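Local coordinates for acyl-CoA dehydrogenase domain protein Tcur3481 (Thermomonospora curvata, PDB 6WY9) that probably serves as a subunit of an FAD-dependent acyl-CoA dehydrogenase, in a four-chain assembly that binds the flavin cofactor, at residues 25-28 / 29-33; 266-269 / 270-273; 279-282 / 283-286; 307-310 / 311-315; 329-332 / 333-337. All coordinates share one frame; numbering follows the deposited sequence. Where two conformers were deposited one is given.

Contact 1 of 5, residues 25-28 / 29-33; sequences THQR and LRAVE
Arg28 reaches forward along its own helix and lays its polar end against Val32, one turn on. Its CB sits beside the backbone, 3.3 Å from Leu29 N. CG lies anti to the backbone N (chi1 -180°), and the bend at the next bond (chi2 69°) turns the rest of the chain toward the later turn. CD skirts the valine methyl, NE comes within 3.7 Å of Val32 CG2, and CZ passes 4.1 Å from the same carbon; the methyl lies over one face of the guanidinium. At the tip, NH2 forms a salt bridge with Asp40. The stretch spans the short helix 26-33 in the N-terminal part of an acyl-CoA dehydrogenase fold, and Thr25 is its N-cap: Thr25 OG1 accepts from Arg28 N at 3.0 Å. The first helical bond follows at once, Leu29 N giving to Thr25 O at 2.8 Å. On another side of the helix Arg30 bends at chi2 and chi3 and turns forward along the helix, where its NE donates to Glu33 OE1 at 2.6 Å. That oxygen uses its anti lone pair and lies in the guanidinium plane, while Arg30 NH1 makes a second salt bridge, to Asp327.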
loop_
_atom_site.group_PDB
_atom_site.type_symbol
_atom_site.label_atom_id
_atom_site.label_comp_id
_atom_site.label_asym_id
_atom_site.label_seq_id
_atom_site.Cartn_x
_atom_site.Cartn_y
_atom_site.Cartn_z
ATOM N N THR B 25 4.890 -20.808 27.041
ATOM C CA THR B 25 5.553 -19.869 27.931
ATOM C C THR B 25 6.951 -19.570 27.415
ATOM O O THR B 25 7.497 -20.302 26.585
ATOM C CB THR B 25 5.706 -20.451 29.347
ATOM O OG1 THR B 25 6.467 -21.661 29.236
ATOM C CG2 THR B 25 4.367 -20.704 30.012
ATOM N N HIS B 26 7.537 -18.498 27.954
ATOM C CA HIS B 26 8.910 -18.142 27.637
ATOM C C HIS B 26 9.831 -19.357 27.716
ATOM O O HIS B 26 10.513 -19.705 26.750
ATOM C CB HIS B 26 9.370 -17.043 28.598
ATOM C CG HIS B 26 10.758 -16.556 28.340
ATOM N ND1 HIS B 26 11.050 -15.641 27.349
ATOM C CD2 HIS B 26 11.935 -16.851 28.941
ATOM C CE1 HIS B 26 12.348 -15.392 27.353
ATOM N NE2 HIS B 26 12.908 -16.110 28.312
ATOM N N GLN B 27 9.848 -20.034 28.868
ATOM C CA GLN B 27 10.722 -21.196 29.023
ATOM C C GLN B 27 10.337 -22.312 28.058
ATOM O O GLN B 27 11.199 -22.897 27.385
ATOM C CB GLN B 27 10.674 -21.703 30.468
ATOM C CG GLN B 27 11.368 -23.050 30.709
ATOM C CD GLN B 27 10.445 -24.243 30.460
ATOM O OE1 GLN B 27 9.250 -24.231 30.798
ATOM N NE2 GLN B 27 11.005 -25.288 29.894
ATOM N N ARG B 28 9.046 -22.648 27.983
ATOM C CA ARG B 28 8.692 -23.857 27.231
ATOM C C ARG B 28 8.849 -23.653 25.712
ATOM O O ARG B 28 9.273 -24.575 24.998
ATOM C CB ARG B 28 7.269 -24.319 27.573
ATOM C CG ARG B 28 6.843 -25.620 26.797
ATOM C CD ARG B 28 7.643 -26.813 27.310
ATOM N NE ARG B 28 7.087 -28.087 26.850
ATOM C CZ ARG B 28 7.661 -29.260 27.063
ATOM N NH1 ARG B 28 8.805 -29.333 27.728
ATOM N NH2 ARG B 28 7.077 -30.362 26.608
ATOM N N LEU B 29 8.561 -22.450 25.204
ATOM C CA LEU B 29 8.742 -22.212 23.775
ATOM C C LEU B 29 10.206 -22.377 23.375
ATOM O O LEU B 29 10.520 -22.914 22.296
ATOM C CB LEU B 29 8.235 -20.819 23.398
ATOM C CG LEU B 29 6.719 -20.597 23.414
ATOM C CD1 LEU B 29 6.372 -19.142 22.995
ATOM C CD2 LEU B 29 5.928 -21.670 22.597
ATOM N N ARG B 30 11.115 -21.919 24.232
ATOM C CA ARG B 30 12.536 -22.042 23.953
ATOM C C ARG B 30 12.977 -23.509 24.001
ATOM O O ARG B 30 13.716 -23.971 23.126
ATOM C CB ARG B 30 13.318 -21.185 24.959
ATOM C CG ARG B 30 14.824 -21.367 24.844
ATOM C CD ARG B 30 15.315 -21.077 23.420
ATOM N NE ARG B 30 14.819 -19.797 22.871
ATOM C CZ ARG B 30 15.212 -18.583 23.257
ATOM N NH1 ARG B 30 16.115 -18.438 24.227
ATOM N NH2 ARG B 30 14.687 -17.501 22.687
ATOM N N ALA B 31 12.518 -24.251 25.010
ATOM C CA ALA B 31 12.805 -25.685 25.084
ATOM C C ALA B 31 12.316 -26.408 23.835
ATOM O O ALA B 31 13.021 -27.252 23.271
ATOM C CB ALA B 31 12.144 -26.282 26.327
ATOM N N VAL B 32 11.099 -26.109 23.385
ATOM C CA VAL B 32 10.557 -26.889 22.276
ATOM C C VAL B 32 11.221 -26.480 20.956
ATOM O O VAL B 32 11.558 -27.333 20.118
ATOM C CB VAL B 32 9.023 -26.749 22.226
ATOM C CG1 VAL B 32 8.464 -27.326 20.877
ATOM C CG2 VAL B 32 8.419 -27.522 23.395
ATOM N N GLU B 33 11.481 -25.187 20.779
ATOM C CA GLU B 33 12.013 -24.733 19.496
ATOM C C GLU B 33 13.498 -25.084 19.324
ATOM O O GLU B 33 14.040 -24.880 18.239
ATOM C CB GLU B 33 11.750 -23.222 19.317
ATOM C CG GLU B 33 12.691 -22.363 20.166
ATOM C CD GLU B 33 12.285 -20.884 20.251
ATOM O OE1 GLU B 33 12.871 -20.147 21.113
ATOM O OE2 GLU B 33 11.383 -20.471 19.469
#

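Contact 2 of 5, residues 266-269 / 270-273; sequences LADC and YIEI
Asp268 and Ile271 lie side by side and point the same way, with Asp268 OD1 4.1 Å from Ile271 CD1. Both have the first branch of the chain anti to the carbonyl carbon, CG in Asp268 (chi1 -76°) and CG1 in Ile271, and both meet a neighbouring subunit. Outside the two segments, Asp268 OD1 pairs with a basic side chain of that subunit, and Ile271 packs on an aromatic one. Ile271 CG1 also rests 3.4 Å from Ala267 O, the carbonyl that its own N-H uses one turn back. Tyr270 leaves in a different direction, its CG anti to the backbone N, and its OH is hydrogen-bonded to an acidic side chain of the other subunit. This is the first half of helix 260-288, one of the long helices of the C-terminal helical bundle of the acyl-CoA dehydrogenase fold, here with one flank at a subunit interface and another against helix 295-319. Glu272 belongs to the latter flank. Its CG lies 3.3 Å from Asp268 O, and the extended chain carries the carboxylate to Arg314, which pairs with OE1, and to Asn310, whose ND2 donates to OE2. Cut back to an alanine here, the residue offers neither acceptor, which is likely to leave the Arg314 charge without its mate and the Asn310 amide freer to turn. Cys269 packs on Arg314 of the same neighbouring helix.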
loop_
_atom_site.group_PDB
_atom_site.type_symbol
_atom_site.label_atom_id
_atom_site.label_comp_id
_atom_site.label_asym_id
_atom_site.label_seq_id
_atom_site.Cartn_x
_atom_site.Cartn_y
_atom_site.Cartn_z
ATOM N N LEU B 266 -1.360 0.875 14.475
ATOM C CA LEU B 266 -2.164 -0.072 15.237
ATOM C C LEU B 266 -3.570 -0.204 14.664
ATOM O O LEU B 266 -4.135 -1.307 14.632
ATOM C CB LEU B 266 -2.244 0.352 16.709
ATOM C CG LEU B 266 -0.921 0.339 17.482
ATOM C CD1 LEU B 266 -1.122 1.121 18.769
ATOM C CD2 LEU B 266 -0.550 -1.132 17.857
ATOM N N ALA B 267 -4.177 0.914 14.252
ATOM C CA ALA B 267 -5.533 0.844 13.685
ATOM C C ALA B 267 -5.549 0.051 12.387
ATOM O O ALA B 267 -6.533 -0.627 12.076
ATOM C CB ALA B 267 -6.076 2.249 13.395
ATOM N N ASP B 268 -4.519 0.201 11.577
ATOM C CA ASP B 268 -4.521 -0.539 10.320
ATOM C C ASP B 268 -4.436 -2.030 10.595
ATOM O O ASP B 268 -5.095 -2.820 9.914
ATOM C CB ASP B 268 -3.394 -0.079 9.411
ATOM C CG ASP B 268 -3.697 1.282 8.730
ATOM O OD1 ASP B 268 -4.852 1.752 8.675
ATOM O OD2 ASP B 268 -2.738 1.856 8.240
ATOM N N CYS B 269 -3.661 -2.428 11.622
ATOM C CA CYS B 269 -3.664 -3.822 12.060
ATOM C C CYS B 269 -5.063 -4.269 12.481
ATOM O O CYS B 269 -5.512 -5.375 12.143
ATOM C CB CYS B 269 -2.717 -4.017 13.250
ATOM S SG CYS B 269 -0.957 -3.778 12.848
ATOM N N TYR B 270 -5.714 -3.466 13.327
ATOM C CA TYR B 270 -7.077 -3.767 13.771
ATOM C C TYR B 270 -8.029 -3.970 12.583
ATOM O O TYR B 270 -8.804 -4.933 12.540
ATOM C CB TYR B 270 -7.518 -2.589 14.654
ATOM C CG TYR B 270 -8.792 -2.731 15.426
ATOM C CD1 TYR B 270 -10.025 -2.600 14.781
ATOM C CD2 TYR B 270 -8.779 -2.871 16.813
ATOM C CE1 TYR B 270 -11.216 -2.689 15.508
ATOM C CE2 TYR B 270 -9.959 -2.946 17.540
ATOM C CZ TYR B 270 -11.174 -2.852 16.871
ATOM O OH TYR B 270 -12.370 -2.907 17.557
ATOM N N ILE B 271 -8.030 -3.018 11.645
ATOM C CA ILE B 271 -8.868 -3.130 10.454
ATOM C C ILE B 271 -8.572 -4.438 9.704
ATOM O O ILE B 271 -9.480 -5.197 9.344
ATOM C CB ILE B 271 -8.644 -1.905 9.551
ATOM C CG1 ILE B 271 -9.311 -0.645 10.128
ATOM C CG2 ILE B 271 -9.110 -2.192 8.072
ATOM C CD1 ILE B 271 -8.673 0.656 9.507
ATOM N N GLU B 272 -7.291 -4.733 9.493
ATOM C CA GLU B 272 -6.938 -5.906 8.711
ATOM C C GLU B 272 -7.392 -7.174 9.416
ATOM O O GLU B 272 -7.828 -8.134 8.762
ATOM C CB GLU B 272 -5.426 -5.939 8.464
ATOM C CG GLU B 272 -5.007 -4.927 7.343
ATOM C CD GLU B 272 -3.507 -4.771 7.267
ATOM O OE1 GLU B 272 -2.808 -5.098 8.273
ATOM O OE2 GLU B 272 -3.039 -4.287 6.231
ATOM N N ILE B 273 -7.277 -7.188 10.745
ATOM C CA ILE B 273 -7.703 -8.333 11.536
ATOM C C ILE B 273 -9.215 -8.499 11.445
ATOM O O ILE B 273 -9.727 -9.621 11.320
ATOM C CB ILE B 273 -7.225 -8.191 12.994
ATOM C CG1 ILE B 273 -5.693 -8.361 13.096
ATOM C CG2 ILE B 273 -8.027 -9.159 13.971
ATOM C CD1 ILE B 273 -5.117 -8.091 14.522
#

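Contact 3 of 5, residues 279-282 / 283-286; sequences CLWQ and AVCA
Trp281 carries its CG anti to the carbonyl carbon (chi1 -75°), whereas Val284 has CG1 anti to the backbone N (chi1 174°); with these settings the two side chains run next to each other in the same direction. The benzo part of the indole does the touching: CE3 lies 3.9 Å from Val284 CB, and CZ3 stands 3.9 Å from Val284 CG1. Val284 CB comes at the ring obliquely. Leu280, its CG anti to the backbone N, adds a second apolar neighbour, with CD1 4.2 Å from Val284 CG2; its CG also sits above one face of the indole, displaced toward the rim. Both pairs are spaced three or four residues apart on helix 260-288, part of the helical bundle that forms the C-terminal half of an acyl-CoA dehydrogenase. The apolar group packs on two other helices: Trp281 on Val73 and Val284 on Cys72, both of helix 67-80, while Leu280 meets Thr225 and Leu232 of helix 215-248. Small residues mark the side turned to helix 295-319, where Ala283 rests on Ala300 and Ala286 on Ala296. The backbone keeps the i to i+4 bonds of an alpha helix, with Cys285 N giving to Trp281 O at 2.8 Å, nearly straight at 171°.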
loop_
_atom_site.group_PDB
_atom_site.type_symbol
_atom_site.label_atom_id
_atom_site.label_comp_id
_atom_site.label_asym_id
_atom_site.label_seq_id
_atom_site.Cartn_x
_atom_site.Cartn_y
_atom_site.Cartn_z
ATOM N N CYS B 279 -13.778 -12.732 6.665
ATOM C CA CYS B 279 -13.619 -13.585 5.493
ATOM C C CYS B 279 -13.317 -15.018 5.893
ATOM O O CYS B 279 -13.685 -15.939 5.167
ATOM C CB CYS B 279 -12.520 -13.082 4.585
ATOM S SG CYS B 279 -12.901 -11.418 3.814
ATOM N N LEU B 280 -12.585 -15.219 6.985
ATOM C CA LEU B 280 -12.429 -16.591 7.519
ATOM C C LEU B 280 -13.788 -17.249 7.745
ATOM O O LEU B 280 -14.054 -18.377 7.299
ATOM C CB LEU B 280 -11.631 -16.541 8.839
ATOM C CG LEU B 280 -11.634 -17.886 9.615
ATOM C CD1 LEU B 280 -11.022 -18.962 8.728
ATOM C CD2 LEU B 280 -10.839 -17.705 10.945
ATOM N N TRP B 281 -14.673 -16.554 8.440
ATOM C CA TRP B 281 -15.913 -17.221 8.803
ATOM C C TRP B 281 -16.811 -17.380 7.591
ATOM O O TRP B 281 -17.572 -18.346 7.510
ATOM C CB TRP B 281 -16.548 -16.475 9.981
ATOM C CG TRP B 281 -15.722 -16.857 11.223
ATOM C CD1 TRP B 281 -14.766 -16.091 11.859
ATOM C CD2 TRP B 281 -15.684 -18.152 11.865
ATOM N NE1 TRP B 281 -14.194 -16.811 12.894
ATOM C CE2 TRP B 281 -14.728 -18.077 12.909
ATOM C CE3 TRP B 281 -16.391 -19.353 11.677
ATOM C CZ2 TRP B 281 -14.456 -19.156 13.759
ATOM C CZ3 TRP B 281 -16.124 -20.428 12.528
ATOM C CH2 TRP B 281 -15.161 -20.318 13.555
ATOM N N GLN B 282 -16.658 -16.521 6.590
ATOM C CA GLN B 282 -17.374 -16.763 5.339
ATOM C C GLN B 282 -16.880 -18.042 4.660
ATOM O O GLN B 282 -17.672 -18.794 4.073
ATOM C CB GLN B 282 -17.227 -15.533 4.427
ATOM C CG GLN B 282 -17.885 -15.659 3.057
ATOM C CD GLN B 282 -19.396 -15.818 3.159
ATOM O OE1 GLN B 282 -20.034 -15.239 4.028
ATOM N NE2 GLN B 282 -19.962 -16.613 2.279
ATOM N N ALA B 283 -15.559 -18.281 4.690
ATOM C CA ALA B 283 -15.028 -19.509 4.107
ATOM C C ALA B 283 -15.572 -20.717 4.844
ATOM O O ALA B 283 -15.983 -21.698 4.221
ATOM C CB ALA B 283 -13.499 -19.501 4.158
ATOM N N VAL B 284 -15.622 -20.645 6.182
ATOM C CA VAL B 284 -16.154 -21.772 6.964
ATOM C C VAL B 284 -17.617 -21.990 6.623
ATOM O O VAL B 284 -18.043 -23.106 6.299
ATOM C CB VAL B 284 -15.957 -21.519 8.478
ATOM C CG1 VAL B 284 -16.660 -22.627 9.313
ATOM C CG2 VAL B 284 -14.454 -21.370 8.812
ATOM N N CYS B 285 -18.413 -20.916 6.659
ATOM C CA CYS B 285 -19.830 -21.045 6.354
ATOM C C CYS B 285 -20.044 -21.591 4.946
ATOM O O CYS B 285 -20.949 -22.405 4.716
ATOM C CB CYS B 285 -20.515 -19.691 6.550
ATOM S SG CYS B 285 -20.659 -19.257 8.310
ATOM N N ALA B 286 -19.216 -21.155 3.987
ATOM C CA ALA B 286 -19.353 -21.658 2.615
ATOM C C ALA B 286 -19.038 -23.147 2.536
ATOM O O ALA B 286 -19.690 -23.892 1.809
ATOM C CB ALA B 286 -18.437 -20.877 1.664
#

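Contact 4 of 5, residues 307-310 / 311-315; sequences GGLN and VVHRT
Leu309 and His313 lie alongside each other one helical turn apart, with Leu309 CG and CD1 each 3.8 Å from His313 CD2. That ring carbon also approaches Leu309 O to 3.4 Å, and the carbonyl sits at the imidazole edge, in its plane, while accepting the His313 N-H. CD1 of the same leucine touches Val312 CG2 at 3.9 Å, the two side chains crossing at about a right angle. On a different side Arg314, CG anti to the carbonyl carbon (chi1 -66°) and the chain extended to NE, crosses Asn310 obliquely. Its NH1 lies 3.8 Å from Asn310 CB, and the amide and guanidinium planes stand 70° apart. These pairs lie on helix 295-319 of the C-terminal helical bundle of the acyl-CoA dehydrogenase fold, the helix that runs on to the FAD-binding His317. Outside this first shell, the Glu272 carboxylate of helix 260-288 keeps the two polar groups together. A methionine in place of Arg314 has no positive charge to set against Glu272 and would probably leave that carboxylate poorly balanced. Asn310 OD1 is hydrogen-bonded to a basic side chain of a neighbouring subunit, and the His313 ring meets Phe334 of helix 330-340 edge to face.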
loop_
_atom_site.group_PDB
_atom_site.type_symbol
_atom_site.label_atom_id
_atom_site.label_comp_id
_atom_site.label_asym_id
_atom_site.label_seq_id
_atom_site.Cartn_x
_atom_site.Cartn_y
_atom_site.Cartn_z
ATOM N N GLY B 307 -2.903 -9.268 4.575
ATOM C CA GLY B 307 -3.183 -8.602 5.843
ATOM C C GLY B 307 -2.385 -9.179 7.009
ATOM O O GLY B 307 -1.776 -8.437 7.784
ATOM N N GLY B 308 -2.358 -10.507 7.136
ATOM C CA GLY B 308 -1.624 -11.110 8.251
ATOM C C GLY B 308 -0.143 -10.775 8.222
ATOM O O GLY B 308 0.462 -10.465 9.258
ATOM N N LEU B 309 0.447 -10.788 7.031
ATOM C CA LEU B 309 1.849 -10.429 6.904
ATOM C C LEU B 309 2.053 -8.954 7.189
ATOM O O LEU B 309 3.047 -8.587 7.829
ATOM C CB LEU B 309 2.381 -10.757 5.516
ATOM C CG LEU B 309 3.905 -10.656 5.392
ATOM C CD1 LEU B 309 4.553 -11.551 6.528
ATOM C CD2 LEU B 309 4.280 -11.123 4.012
ATOM N N ASN B 310 1.141 -8.083 6.723
ATOM C CA ASN B 310 1.270 -6.666 7.089
ATOM C C ASN B 310 1.260 -6.494 8.607
ATOM O O ASN B 310 2.065 -5.737 9.149
ATOM C CB ASN B 310 0.145 -5.805 6.517
ATOM C CG ASN B 310 0.206 -5.643 5.023
ATOM O OD1 ASN B 310 1.245 -5.872 4.356
ATOM N ND2 ASN B 310 -0.908 -5.161 4.490
ATOM N N VAL B 311 0.314 -7.134 9.298
ATOM C CA VAL B 311 0.234 -6.951 10.750
ATOM C C VAL B 311 1.575 -7.280 11.402
ATOM O O VAL B 311 2.103 -6.484 12.183
ATOM C CB VAL B 311 -0.902 -7.788 11.372
ATOM C CG1 VAL B 311 -0.794 -7.740 12.988
ATOM C CG2 VAL B 311 -2.316 -7.318 10.862
ATOM N N VAL B 312 2.134 -8.471 11.123
ATOM C CA VAL B 312 3.362 -8.845 11.865
ATOM C C VAL B 312 4.574 -8.010 11.443
ATOM O O VAL B 312 5.503 -7.867 12.230
ATOM C CB VAL B 312 3.691 -10.356 11.763
ATOM C CG1 VAL B 312 2.531 -11.220 12.437
ATOM C CG2 VAL B 312 3.999 -10.833 10.297
ATOM N N HIS B 313 4.615 -7.453 10.217
ATOM C CA HIS B 313 5.644 -6.447 9.929
ATOM C C HIS B 313 5.428 -5.170 10.743
ATOM O O HIS B 313 6.399 -4.546 11.223
ATOM C CB HIS B 313 5.659 -6.109 8.423
ATOM C CG HIS B 313 6.536 -7.030 7.620
ATOM N ND1 HIS B 313 7.907 -6.842 7.510
ATOM C CD2 HIS B 313 6.259 -8.183 6.964
ATOM C CE1 HIS B 313 8.417 -7.797 6.745
ATOM N NE2 HIS B 313 7.440 -8.611 6.382
ATOM N N ARG B 314 4.172 -4.715 10.863
ATOM C CA ARG B 314 3.966 -3.491 11.646
ATOM C C ARG B 314 4.315 -3.739 13.113
ATOM O O ARG B 314 4.913 -2.875 13.757
ATOM C CB ARG B 314 2.515 -2.974 11.520
ATOM C CG ARG B 314 2.128 -2.494 10.105
ATOM C CD ARG B 314 0.904 -1.541 10.116
ATOM N NE ARG B 314 0.282 -1.492 8.789
ATOM C CZ ARG B 314 -0.591 -2.387 8.371
ATOM N NH1 ARG B 314 -0.919 -3.380 9.208
ATOM N NH2 ARG B 314 -1.143 -2.297 7.156
ATOM N N THR B 315 3.966 -4.911 13.656
ATOM C CA THR B 315 4.234 -5.111 15.085
ATOM C C THR B 315 5.735 -5.293 15.337
ATOM O O THR B 315 6.222 -4.945 16.419
ATOM C CB THR B 315 3.396 -6.287 15.656
ATOM O OG1 THR B 315 3.641 -7.485 14.918
ATOM C CG2 THR B 315 1.846 -5.977 15.638
#

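Contact 5 of 5, residues 329-332 / 333-337; sequences PIHR and YFLWG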
loop_
_atom_site.group_PDB
_atom_site.type_symbol
_atom_site.label_atom_id
_atom_site.label_comp_id
_atom_site.label_asym_id
_atom_site.label_seq_id
_atom_site.Cartn_x
_atom_site.Cartn_y
_atom_site.Cartn_z
ATOM N N PRO B 329 8.885 -11.826 23.120
ATOM C CA PRO B 329 7.996 -12.763 22.417
ATOM C C PRO B 329 7.684 -12.430 20.972
ATOM O O PRO B 329 7.362 -13.343 20.202
ATOM C CB PRO B 329 6.707 -12.740 23.260
ATOM C CG PRO B 329 6.827 -11.516 24.139
ATOM C CD PRO B 329 8.296 -11.354 24.386
ATOM N N ILE B 330 7.710 -11.143 20.600
ATOM C CA ILE B 330 6.991 -10.766 19.383
ATOM C C ILE B 330 7.636 -11.403 18.144
ATOM O O ILE B 330 6.940 -11.685 17.168
ATOM C CB ILE B 330 6.899 -9.225 19.239
ATOM C CG1 ILE B 330 5.874 -8.842 18.141
ATOM C CG2 ILE B 330 8.308 -8.616 18.922
ATOM C CD1 ILE B 330 4.375 -9.127 18.552
ATOM N N HIS B 331 8.959 -11.643 18.154
ATOM C CA HIS B 331 9.616 -12.148 16.940
ATOM C C HIS B 331 9.025 -13.488 16.473
ATOM O O HIS B 331 9.108 -13.818 15.287
ATOM C CB HIS B 331 11.113 -12.343 17.162
ATOM C CG HIS B 331 11.428 -13.527 18.026
ATOM N ND1 HIS B 331 11.176 -13.529 19.391
ATOM C CD2 HIS B 331 11.924 -14.757 17.735
ATOM C CE1 HIS B 331 11.546 -14.691 19.908
ATOM N NE2 HIS B 331 12.002 -15.455 18.925
ATOM N N ARG B 332 8.449 -14.286 17.381
ATOM C CA ARG B 332 7.847 -15.550 16.950
ATOM C C ARG B 332 6.602 -15.309 16.107
ATOM O O ARG B 332 6.320 -16.076 15.186
ATOM C CB ARG B 332 7.506 -16.441 18.162
ATOM C CG ARG B 332 8.753 -16.935 18.909
ATOM C CD ARG B 332 8.464 -18.217 19.726
ATOM N NE ARG B 332 9.616 -18.538 20.575
ATOM C CZ ARG B 332 9.939 -17.906 21.706
ATOM N NH1 ARG B 332 11.035 -18.278 22.383
ATOM N NH2 ARG B 332 9.170 -16.929 22.164
ATOM N N TYR B 333 5.827 -14.281 16.435
ATOM C CA TYR B 333 4.659 -13.937 15.620
ATOM C C TYR B 333 5.093 -13.526 14.221
ATOM O O TYR B 333 4.487 -13.936 13.220
ATOM C CB TYR B 333 3.875 -12.810 16.319
ATOM C CG TYR B 333 3.297 -13.332 17.616
ATOM C CD1 TYR B 333 4.096 -13.466 18.757
ATOM C CD2 TYR B 333 1.975 -13.772 17.673
ATOM C CE1 TYR B 333 3.576 -14.028 19.931
ATOM C CE2 TYR B 333 1.437 -14.318 18.854
ATOM C CZ TYR B 333 2.250 -14.441 19.967
ATOM O OH TYR B 333 1.709 -14.979 21.124
ATOM N N PHE B 334 6.193 -12.764 14.133
ATOM C CA PHE B 334 6.761 -12.450 12.821
ATOM C C PHE B 334 7.114 -13.727 12.053
ATOM O O PHE B 334 6.784 -13.869 10.862
ATOM C CB PHE B 334 8.014 -11.554 12.968
ATOM C CG PHE B 334 8.590 -11.187 11.650
ATOM C CD1 PHE B 334 7.906 -10.325 10.809
ATOM C CD2 PHE B 334 9.757 -11.785 11.194
ATOM C CE1 PHE B 334 8.401 -10.013 9.524
ATOM C CE2 PHE B 334 10.262 -11.474 9.929
ATOM C CZ PHE B 334 9.575 -10.577 9.088
ATOM N N LEU B 335 7.820 -14.663 12.715
ATOM C CA LEU B 335 8.256 -15.887 12.029
ATOM C C LEU B 335 7.053 -16.726 11.570
ATOM O O LEU B 335 7.029 -17.220 10.437
ATOM C CB LEU B 335 9.182 -16.724 12.928
ATOM C CG LEU B 335 10.500 -16.050 13.372
ATOM C CD1 LEU B 335 11.310 -17.002 14.254
ATOM C CD2 LEU B 335 11.275 -15.659 12.080
ATOM N N TRP B 336 6.074 -16.944 12.463
ATOM C CA TRP B 336 4.848 -17.657 12.092
ATOM C C TRP B 336 4.081 -16.937 10.980
ATOM O O TRP B 336 3.648 -17.561 9.997
ATOM C CB TRP B 336 3.938 -17.823 13.321
ATOM C CG TRP B 336 4.324 -18.991 14.209
ATOM C CD1 TRP B 336 5.559 -19.265 14.704
ATOM C CD2 TRP B 336 3.443 -20.027 14.711
ATOM N NE1 TRP B 336 5.511 -20.397 15.490
ATOM C CE2 TRP B 336 4.224 -20.883 15.506
ATOM C CE3 TRP B 336 2.071 -20.289 14.573
ATOM C CZ2 TRP B 336 3.688 -22.020 16.158
ATOM C CZ3 TRP B 336 1.532 -21.419 15.244
ATOM C CH2 TRP B 336 2.344 -22.265 16.018
ATOM N N GLY B 337 3.860 -15.630 11.139
ATOM C CA GLY B 337 3.081 -14.900 10.149
ATOM C C GLY B 337 3.710 -14.990 8.776
ATOM O O GLY B 337 3.032 -15.270 7.784
#
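Tyr333 packs back on the first turn of helix 330-340, a short helix of the acyl-CoA dehydrogenase C-terminal bundle. With CG anti to the carbonyl carbon (chi1 -66°), its ring edge swings to the start of the helix, where CD1 lies 3.6 Å from Pro329 O; that oxygen and Ile330 O both lie in the ring plane. Ile330 CD1 meets Tyr333 CB at 4.3 Å, and the phenol OH is hydrogen-bonded to the backbone oxygen of Arg80. His331 takes a rarer setting for a helix, its CG placed between the backbone N and the carbonyl carbon (chi1 73°). This turns the imidazole toward its neighbour Arg332, whose chain runs extended from CG to NE: CG lies over one face of the imidazole, 3.5 Å above its plane and toward the rim, while the histidine CE1 in turn sits above the centre of the guanidinium. Arg332 NE forms a salt bridge with Glu33 of helix 26-33. One turn along, Leu335 crosses His331, CD1 coming 4.2 Å from its CD2. Trp336 gives its backbone N-H to Arg332 O in an almost straight bond of 2.9 Å, and its indole CD1 rests 3.3 Å from that same oxygen.

Overall arrangement
Along the chain the contacts come in series from 1 to 5. Contact 1 lies on helix 26-33 of the N-terminal region; the others belong to the C-terminal bundle, contacts 2 and 3 both on helix 260-288 with centres about 20 Å apart. Contacts 2, 4 and 5 form a touching series through helices 260-288, 295-319 and 330-340: centres of 2 and 4 are about 9 Å apart, those of 4 and 5 about 10 Å. Contact 5 also meets contact 1, centres about 14 Å apart, by a salt bridge that ties the N-terminal helix to the bundle. Contact 3 touches none of them and lies about 33 Å from contact 1, centre to centre, across the chain's centre.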